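Local coordinates for polymeric immunoglobulin receptor (Mus musculus, PDB 4NOB), which probably binds polymeric IgA and IgM and carries them across mucosal epithelia, its extracellular part being released as secretory component, at residues 41-46 with 92-97; 65-70 with 84-89. One frame throughout, in Å; residues are numbered along the deposited sequence.

Interaction 1 (41-46 with 92-97); sequences WCRQGA and GSYKCG. With EDO (1,2-ethanediol), chain E.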
ATOM      1  N   TRP A  41       3.558   2.859  -2.185  1.00  8.99           N
ATOM      2  CA  TRP A  41       3.097   2.335  -0.924  1.00  9.33           C
ATOM      3  C   TRP A  41       4.285   2.565   0.017  1.00  9.75           C
ATOM      4  O   TRP A  41       5.373   2.087  -0.225  1.00 10.29           O
ATOM      5  CB  TRP A  41       2.744   0.882  -1.030  1.00  9.79           C
ATOM      6  CG  TRP A  41       2.417   0.135   0.212  1.00  9.37           C
ATOM      7  CD1 TRP A  41       3.208  -0.819   0.796  1.00  8.48           C
ATOM      8  CD2 TRP A  41       1.224   0.218   1.017  1.00  9.05           C
ATOM      9  NE1 TRP A  41       2.614  -1.335   1.923  1.00  9.62           N
ATOM     10  CE2 TRP A  41       1.356  -0.746   2.042  1.00 10.17           C
ATOM     11  CE3 TRP A  41       0.060   0.986   0.952  1.00 10.31           C
ATOM     12  CZ2 TRP A  41       0.364  -0.983   2.989  1.00 10.24           C
ATOM     13  CZ3 TRP A  41      -0.912   0.744   1.886  1.00 11.91           C
ATOM     14  CH2 TRP A  41      -0.750  -0.237   2.880  1.00 11.70           C
ATOM     15  N   CYS A  42       4.014   3.193   1.148  1.00 10.19           N
ATOM     16  CA  CYS A  42       5.072   3.548   2.124  1.00 10.78           C
ATOM     17  C   CYS A  42       4.564   3.301   3.556  1.00 10.40           C
ATOM     18  O   CYS A  42       3.374   3.307   3.826  1.00  9.96           O
ATOM     19  CB  CYS A  42       5.523   4.990   1.928  1.00 13.01           C
ATOM     20  SG  CYS A  42       4.282   6.263   2.216  1.00 15.02           S
ATOM     21  N   ARG A  43       5.527   3.079   4.467  1.00 11.01           N
ATOM     22  CA  ARG A  43       5.249   2.907   5.892  1.00 10.24           C
ATOM     23  C   ARG A  43       5.684   4.118   6.670  1.00 12.48           C
ATOM     24  O   ARG A  43       6.785   4.604   6.505  1.00 12.57           O
ATOM     25  CB  ARG A  43       6.058   1.686   6.422  1.00 11.66           C
ATOM     26  CG  ARG A  43       5.712   1.329   7.873  1.00 14.50           C
ATOM     27  CD  ARG A  43       6.274  -0.069   8.333  1.00 18.24           C
ATOM     28  NE  ARG A  43       5.675  -0.412   9.632  1.00 22.78           N
ATOM     29  CZ  ARG A  43       5.653  -1.610  10.103  1.00 26.17           C
ATOM     30  NH1 ARG A  43       6.159  -2.614   9.459  1.00 25.67           N
ATOM     31  NH2 ARG A  43       5.157  -1.785  11.317  1.00 40.05           N
ATOM     32  N   GLN A  44       4.727   4.644   7.424  1.00 12.20           N
ATOM     33  CA  GLN A  44       5.009   5.772   8.307  1.00 14.63           C
ATOM     34  C   GLN A  44       5.856   5.347   9.470  1.00 15.39           C
ATOM     35  O   GLN A  44       5.638   4.334  10.147  1.00 16.02           O
ATOM     36  CB  GLN A  44       3.677   6.286   8.855  1.00 17.26           C
ATOM     37  CG  GLN A  44       2.713   6.760   7.830  1.00 23.67           C
ATOM     38  CD  GLN A  44       1.807   7.875   8.287  1.00 33.77           C
ATOM     39  OE1 GLN A  44       2.270   9.014   8.407  1.00 41.29           O
ATOM     40  NE2 GLN A  44       0.513   7.570   8.522  1.00 37.13           N
ATOM     41  N   GLY A  45       6.936   6.107   9.705  1.00 15.67           N
ATOM     42  CA  GLY A  45       7.829   5.760  10.774  1.00 16.90           C
ATOM     43  C   GLY A  45       7.901   6.809  11.887  1.00 15.86           C
ATOM     44  O   GLY A  45       7.280   7.815  11.814  1.00 17.38           O
ATOM     45  N   ALA A  46       8.638   6.451  12.899  1.00 19.74           N
ATOM     46  CA  ALA A  46       8.700   7.279  14.101  1.00 21.04           C
ATOM     47  C   ALA A  46       9.342   8.661  13.841  1.00 20.04           C
ATOM     48  O   ALA A  46       9.062   9.621  14.613  1.00 22.82           O
ATOM     49  CB  ALA A  46       9.472   6.531  15.145  1.00 25.97           C
ATOM     50  N   GLY A  92       1.158  -1.818  11.074  1.00 10.31           N
ATOM     51  CA  GLY A  92       1.696  -0.450  11.052  1.00 12.04           C
ATOM     52  C   GLY A  92       0.711   0.479  10.355  1.00 10.97           C
ATOM     53  O   GLY A  92      -0.400   0.153   9.962  1.00 10.40           O
ATOM     54  N   SER A  93       1.228   1.685  10.204  1.00  9.90           N
ATOM     55  CA  SER A  93       0.549   2.847   9.570  1.00 10.80           C
ATOM     56  C   SER A  93       1.264   3.102   8.248  1.00 10.81           C
ATOM     57  O   SER A  93       2.470   3.242   8.208  1.00 10.85           O
ATOM     58  CB  SER A  93       0.668   4.092  10.450  1.00 12.68           C
ATOM     59  OG  SER A  93      -0.021   3.873  11.668  1.00 16.82           O
ATOM     60  N   TYR A  94       0.482   3.046   7.180  1.00  9.37           N
ATOM     61  CA  TYR A  94       0.956   3.149   5.789  1.00  9.19           C
ATOM     62  C   TYR A  94       0.232   4.227   5.024  1.00  8.77           C
ATOM     63  O   TYR A  94      -0.829   4.721   5.427  1.00 10.09           O
ATOM     64  CB  TYR A  94       0.768   1.777   5.094  1.00  8.71           C
ATOM     65  CG  TYR A  94       1.546   0.649   5.706  1.00  8.50           C
ATOM     66  CD1 TYR A  94       1.071  -0.035   6.794  1.00  8.59           C
ATOM     67  CD2 TYR A  94       2.725   0.246   5.159  1.00  8.44           C
ATOM     68  CE1 TYR A  94       1.818  -1.067   7.380  1.00  8.89           C
ATOM     69  CE2 TYR A  94       3.454  -0.827   5.694  1.00  8.74           C
ATOM     70  CZ  TYR A  94       2.982  -1.492   6.793  1.00  8.46           C
ATOM     71  OH  TYR A  94       3.691  -2.582   7.286  1.00 10.16           O
ATOM     72  N   LYS A  95       0.780   4.532   3.831  1.00  8.82           N
ATOM     73  CA  LYS A  95       0.081   5.365   2.876  1.00  9.54           C
ATOM     74  C   LYS A  95       0.154   4.758   1.468  1.00  9.68           C
ATOM     75  O   LYS A  95       1.204   4.204   1.140  1.00  9.56           O
ATOM     76  CB  LYS A  95       0.631   6.814   2.833  1.00 11.57           C
ATOM     77  CG  LYS A  95       0.517   7.581   4.102  1.00 14.06           C
ATOM     78  CD  LYS A  95       1.110   8.959   3.891  1.00 18.07           C
ATOM     79  CE  LYS A  95       1.292   9.672   5.212  1.00 26.99           C
ATOM     80  NZ  LYS A  95       0.010  10.006   5.893  1.00 35.08           N
ATOM     81  N   CYS A  96      -0.928   4.839   0.743  1.00 10.31           N
ATOM     82  CA  CYS A  96      -0.840   4.676  -0.712  1.00  9.88           C
ATOM     83  C   CYS A  96      -0.920   6.061  -1.325  1.00 10.86           C
ATOM     84  O   CYS A  96      -1.660   6.906  -0.805  1.00 11.16           O
ATOM     85  CB  CYS A  96      -1.903   3.751  -1.258  1.00 11.00           C
ATOM     86  SG  CYS A  96      -3.576   4.388  -1.021  1.00 11.13           S
ATOM     87  N   GLY A  97      -0.189   6.352  -2.379  1.00  9.41           N
ATOM     88  CA  GLY A  97      -0.203   7.628  -2.953  1.00 10.13           C
ATOM     89  C   GLY A  97       0.314   7.739  -4.343  1.00 10.35           C
ATOM     90  O   GLY A  97       0.823   6.788  -4.958  1.00  9.38           O
TER
HETATM   91  C1  EDO E 204       7.817  -4.650   6.453  1.00 27.69           C
HETATM   92  O1  EDO E 204       7.200  -4.836   7.745  1.00 31.06           O
HETATM   93  C2  EDO E 204       7.453  -3.304   5.985  1.00 31.13           C
HETATM   94  O2  EDO E 204       8.000  -2.301   6.850  1.00 28.61           O
HETATM   95  O   HOH W   1       4.067   2.204  10.933  1.00 17.21           O
HETATM   96  O   HOH W   2      -1.319   5.741   7.979  1.00 18.48           O
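K95 O is gripped twice from strand 41-44: C42 N donates to it at 3.0 Å, and the CA-H of W41 approaches the same oxygen, with W41 CA 3.4 Å from K95 O. K95 N returns a bond of 2.9 Å to C42 O, which makes C42 and K95 a hydrogen-bonded antiparallel pair between the non-hydrogen-bonded pairs W41-C96 and R43-Y94. W41, R43, Y94 and C96 therefore share one face of the sheet. There Y94 CB sits over the six-membered ring of W41, 3.6 Å from its centroid and 24° off the normal; the two ring planes are only 6° apart, yet slid until they barely overlap. With CG anti to the backbone N (chi1 172°), the indole reaches across to Y94, gives NE1 to the hydroxyl of Y64 and brings CE3 within 4.0 Å of C96 CB. Putting an alanine at W41 would probably leave Y94 CB without the flat surface beneath it, open a gap beside C96 and deprive Y64 of its indole partner. On the other face C42 SG, bonded to C50, lies 3.7 Å from K95 CB, while K95 NZ forms a salt bridge with D108. Y94 OH bonds to D90 O, four residues back: a tyrosine corner. Together with a tryptophan packed beside the C26-C96 disulfide, this marks the paired C and F strands of an immunoglobulin V-set domain.

Interaction 2 (65-70 with 84-89); sequences SGRANL and EQLTQD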
ATOM      1  N   SER A  65      10.872  -8.519  -0.589  1.00 11.36           N
ATOM      2  CA  SER A  65      11.422  -9.413  -1.617  1.00 11.17           C
ATOM      3  C   SER A  65      10.572 -10.667  -1.607  1.00  9.83           C
ATOM      4  O   SER A  65      10.279 -11.294  -0.599  1.00 11.88           O
ATOM      5  CB  SER A  65      12.859  -9.842  -1.268  1.00 12.42           C
ATOM      6  OG  SER A  65      13.757  -8.745  -1.518  1.00 13.48           O
ATOM      7  N   GLY A  66      10.168 -11.065  -2.784  1.00  9.37           N
ATOM      8  CA  GLY A  66       9.400 -12.254  -2.956  1.00  9.21           C
ATOM      9  C   GLY A  66       7.936 -12.254  -2.539  1.00 10.06           C
ATOM     10  O   GLY A  66       7.282 -13.366  -2.630  1.00 11.41           O
ATOM     11  N   ARG A  67       7.384 -11.125  -2.159  1.00 10.50           N
ATOM     12  CA  ARG A  67       6.060 -11.138  -1.551  1.00  9.60           C
ATOM     13  C   ARG A  67       5.207  -9.965  -1.816  1.00 10.59           C
ATOM     14  O   ARG A  67       4.198  -9.759  -1.115  1.00 10.87           O
ATOM     15  CB  ARG A  67       6.096 -11.472  -0.059  1.00 10.19           C
ATOM     16  CG  ARG A  67       6.679 -10.391   0.825  1.00 10.55           C
ATOM     17  CD  ARG A  67       6.757 -10.783   2.284  1.00 10.91           C
ATOM     18  NE  ARG A  67       7.214  -9.702   3.139  1.00 11.47           N
ATOM     19  CZ  ARG A  67       6.507  -9.115   4.104  1.00 10.94           C
ATOM     20  NH1 ARG A  67       5.251  -9.450   4.308  1.00 12.16           N
ATOM     21  NH2 ARG A  67       7.003  -8.169   4.840  1.00 10.48           N
ATOM     22  N   ALA A  68       5.523  -9.098  -2.756  1.00  9.64           N
ATOM     23  CA  ALA A  68       4.669  -7.928  -2.997  1.00  9.11           C
ATOM     24  C   ALA A  68       4.635  -7.539  -4.440  1.00 10.69           C
ATOM     25  O   ALA A  68       5.545  -7.797  -5.241  1.00 11.51           O
ATOM     26  CB  ALA A  68       5.045  -6.727  -2.139  1.00  9.61           C
ATOM     27  N   ASN A  69       3.577  -6.830  -4.851  1.00 10.01           N
ATOM     28  CA  ASN A  69       3.423  -6.309  -6.238  1.00 10.24           C
ATOM     29  C   ASN A  69       2.602  -5.012  -6.046  1.00 10.47           C
ATOM     30  O   ASN A  69       1.864  -4.800  -5.086  1.00 11.57           O
ATOM     31  CB  ASN A  69       2.641  -7.333  -7.111  1.00 11.64           C
ATOM     32  CG  ASN A  69       2.682  -7.071  -8.609  1.00 13.65           C
ATOM     33  OD1 ASN A  69       3.291  -6.169  -9.069  1.00 12.67           O
ATOM     34  ND2 ASN A  69       1.979  -7.921  -9.382  1.00 13.47           N
ATOM     35  N   LEU A  70       2.804  -4.102  -6.972  1.00 10.66           N
ATOM     36  CA  LEU A  70       1.997  -2.886  -7.099  1.00  9.47           C
ATOM     37  C   LEU A  70       1.581  -2.867  -8.561  1.00 11.36           C
ATOM     38  O   LEU A  70       2.442  -2.816  -9.451  1.00 11.46           O
ATOM     39  CB  LEU A  70       2.705  -1.646  -6.634  1.00 10.20           C
ATOM     40  CG  LEU A  70       1.883  -0.362  -6.585  1.00 11.07           C
ATOM     41  CD1 LEU A  70       2.594   0.660  -5.765  1.00 13.06           C
ATOM     42  CD2 LEU A  70       1.636   0.256  -7.975  1.00 12.67           C
ATOM     43  N   GLU A  84       1.955 -10.342   0.549  1.00  9.91           N
ATOM     44  CA  GLU A  84       1.797 -11.742   0.909  1.00 11.43           C
ATOM     45  C   GLU A  84       2.664 -12.110   2.096  1.00 10.96           C
ATOM     46  O   GLU A  84       3.540 -11.394   2.508  1.00 10.17           O
ATOM     47  CB  GLU A  84       2.054 -12.682  -0.274  1.00 13.08           C
ATOM     48  CG  GLU A  84       1.252 -12.203  -1.458  1.00 16.07           C
ATOM     49  CD  GLU A  84       1.870 -12.261  -2.786  1.00 25.11           C
ATOM     50  OE1 GLU A  84       3.030 -12.808  -2.869  1.00 25.32           O
ATOM     51  OE2 GLU A  84       1.107 -11.777  -3.747  1.00 27.00           O
ATOM     52  N   GLN A  85       2.415 -13.296   2.644  1.00 11.42           N
ATOM     53  CA  GLN A  85       3.241 -13.827   3.746  1.00 12.29           C
ATOM     54  C   GLN A  85       3.313 -12.858   4.899  1.00 11.30           C
ATOM     55  O   GLN A  85       4.348 -12.580   5.438  1.00 12.74           O
ATOM     56  CB  GLN A  85       4.625 -14.225   3.250  1.00 13.60           C
ATOM     57  CG  GLN A  85       4.511 -15.290   2.192  1.00 16.84           C
ATOM     58  CD  GLN A  85       5.864 -15.681   1.661  1.00 23.59           C
ATOM     59  OE1 GLN A  85       6.721 -16.123   2.442  1.00 29.33           O
ATOM     60  NE2 GLN A  85       6.109 -15.434   0.345  1.00 25.12           N
ATOM     61  N   LEU A  86       2.145 -12.308   5.264  1.00 11.03           N
ATOM     62  CA  LEU A  86       2.094 -11.310   6.318  1.00 10.71           C
ATOM     63  C   LEU A  86       2.519 -11.877   7.621  1.00 12.18           C
ATOM     64  O   LEU A  86       2.265 -13.062   7.921  1.00 13.05           O
ATOM     65  CB  LEU A  86       0.718 -10.697   6.402  1.00 11.78           C
ATOM     66  CG  LEU A  86       0.285  -9.883   5.204  1.00 11.08           C
ATOM     67  CD1 LEU A  86      -1.142  -9.547   5.268  1.00 13.74           C
ATOM     68  CD2 LEU A  86       1.057  -8.544   5.092  1.00 11.65           C
ATOM     69  N   THR A  87       3.153 -11.071   8.416  1.00 12.63           N
ATOM     70  CA  THR A  87       3.360 -11.415   9.830  1.00 11.83           C
ATOM     71  C   THR A  87       2.951 -10.238  10.693  1.00 12.13           C
ATOM     72  O   THR A  87       2.634  -9.109  10.262  1.00 10.49           O
ATOM     73  CB  THR A  87       4.808 -11.794  10.160  1.00 13.33           C
ATOM     74  OG1 THR A  87       5.590 -10.604  10.291  1.00 13.86           O
ATOM     75  CG2 THR A  87       5.353 -12.735   9.141  1.00 15.63           C
ATOM     76  N   GLN A  88       2.910 -10.456  12.037  1.00 11.19           N
ATOM     77  CA  GLN A  88       2.645  -9.390  12.940  1.00 11.24           C
ATOM     78  C   GLN A  88       3.544  -8.177  12.756  1.00 10.36           C
ATOM     79  O   GLN A  88       3.139  -7.050  13.022  1.00 11.60           O
ATOM     80  CB  GLN A  88       2.646  -9.837  14.381  1.00 10.97           C
ATOM     81  CG  GLN A  88       1.664 -10.894  14.763  1.00 11.67           C
ATOM     82  CD  GLN A  88       1.876 -11.294  16.178  1.00 12.43           C
ATOM     83  OE1 GLN A  88       2.802 -12.187  16.427  1.00 18.22           O
ATOM     84  NE2 GLN A  88       1.100 -10.833  17.032  1.00 10.88           N
ATOM     85  N   ASP A  89       4.761  -8.389  12.281  1.00 10.70           N
ATOM     86  CA  ASP A  89       5.713  -7.295  12.057  1.00 11.53           C
ATOM     87  C   ASP A  89       5.286  -6.335  10.897  1.00 10.63           C
ATOM     88  O   ASP A  89       5.768  -5.207  10.812  1.00 13.39           O
ATOM     89  CB  ASP A  89       7.139  -7.824  11.864  1.00 12.44           C
ATOM     90  CG  ASP A  89       7.670  -8.515  13.090  1.00 13.73           C
ATOM     91  OD1 ASP A  89       7.150  -8.318  14.177  1.00 15.23           O
ATOM     92  OD2 ASP A  89       8.652  -9.248  12.882  1.00 19.30           O
TER
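E84 N donates to R67 O at 2.9 Å, a bond that continues the pairing of strands 68-73 and 78-83, the D and E strands of the V-set sandwich, just past the end of the latter. The E84 side chain, bent at chi2, runs alongside the R67 backbone, bringing OE1 to 3.7 Å from R67 CA. Its carbonyl takes the guanidinium: R67 NH1 binds E84 O at 3.2 Å, nearly along the C=O axis, with the oxygen only 7° out of the guanidinium plane. R67 reaches it by placing CG between its backbone N and carbonyl carbon (chi1 71°) and then running extended, so that R67 CD also passes 3.3 Å from E84 O. The other nitrogens have partners outside, NE in E63 O and NH2 in D90, the latter being the arginine-aspartate salt bridge familiar from V-set domains. Q85 crosses R67 obliquely, its NE2 4.0 Å from R67 CB and its amide turned 66° from the guanidinium plane. L86 directs its CB away, but CD2 comes back to 4.4 Å from R67 NH1, while its backbone bonds to G19 and D20. T87 N binds D90 OD2, so the carboxylate that pairs with R67 also holds this loop. Q88 N bonds to E18 within an ST turn that starts at T87: D89 N donates to T87 OG1 at 3.1 Å.

Overall arrangement
The two contacts meet directly at one bond: R43 NH1 of interaction 1 lies 3.0 Å from D89 O of interaction 2, a probable hydrogen bond, although their centres are 14 Å apart. Just two residues, D90 and T91, separate 84-89 from 92-97, and D90 serves both contacts: its carbonyl receives Y94 OH, while its carboxylate meets R67 and T87. The turn between strands E and F thus joins the C-F pairing to the D-E edge of the sandwich. An ethanediol molecule, probably from the crystallisation liquor, bonds to R43 and D90 and lies about 4 Å from the R67 side chain. The magnesium ion is remote, about 10 Å from G92 and about 11 Å from the side chain of L86.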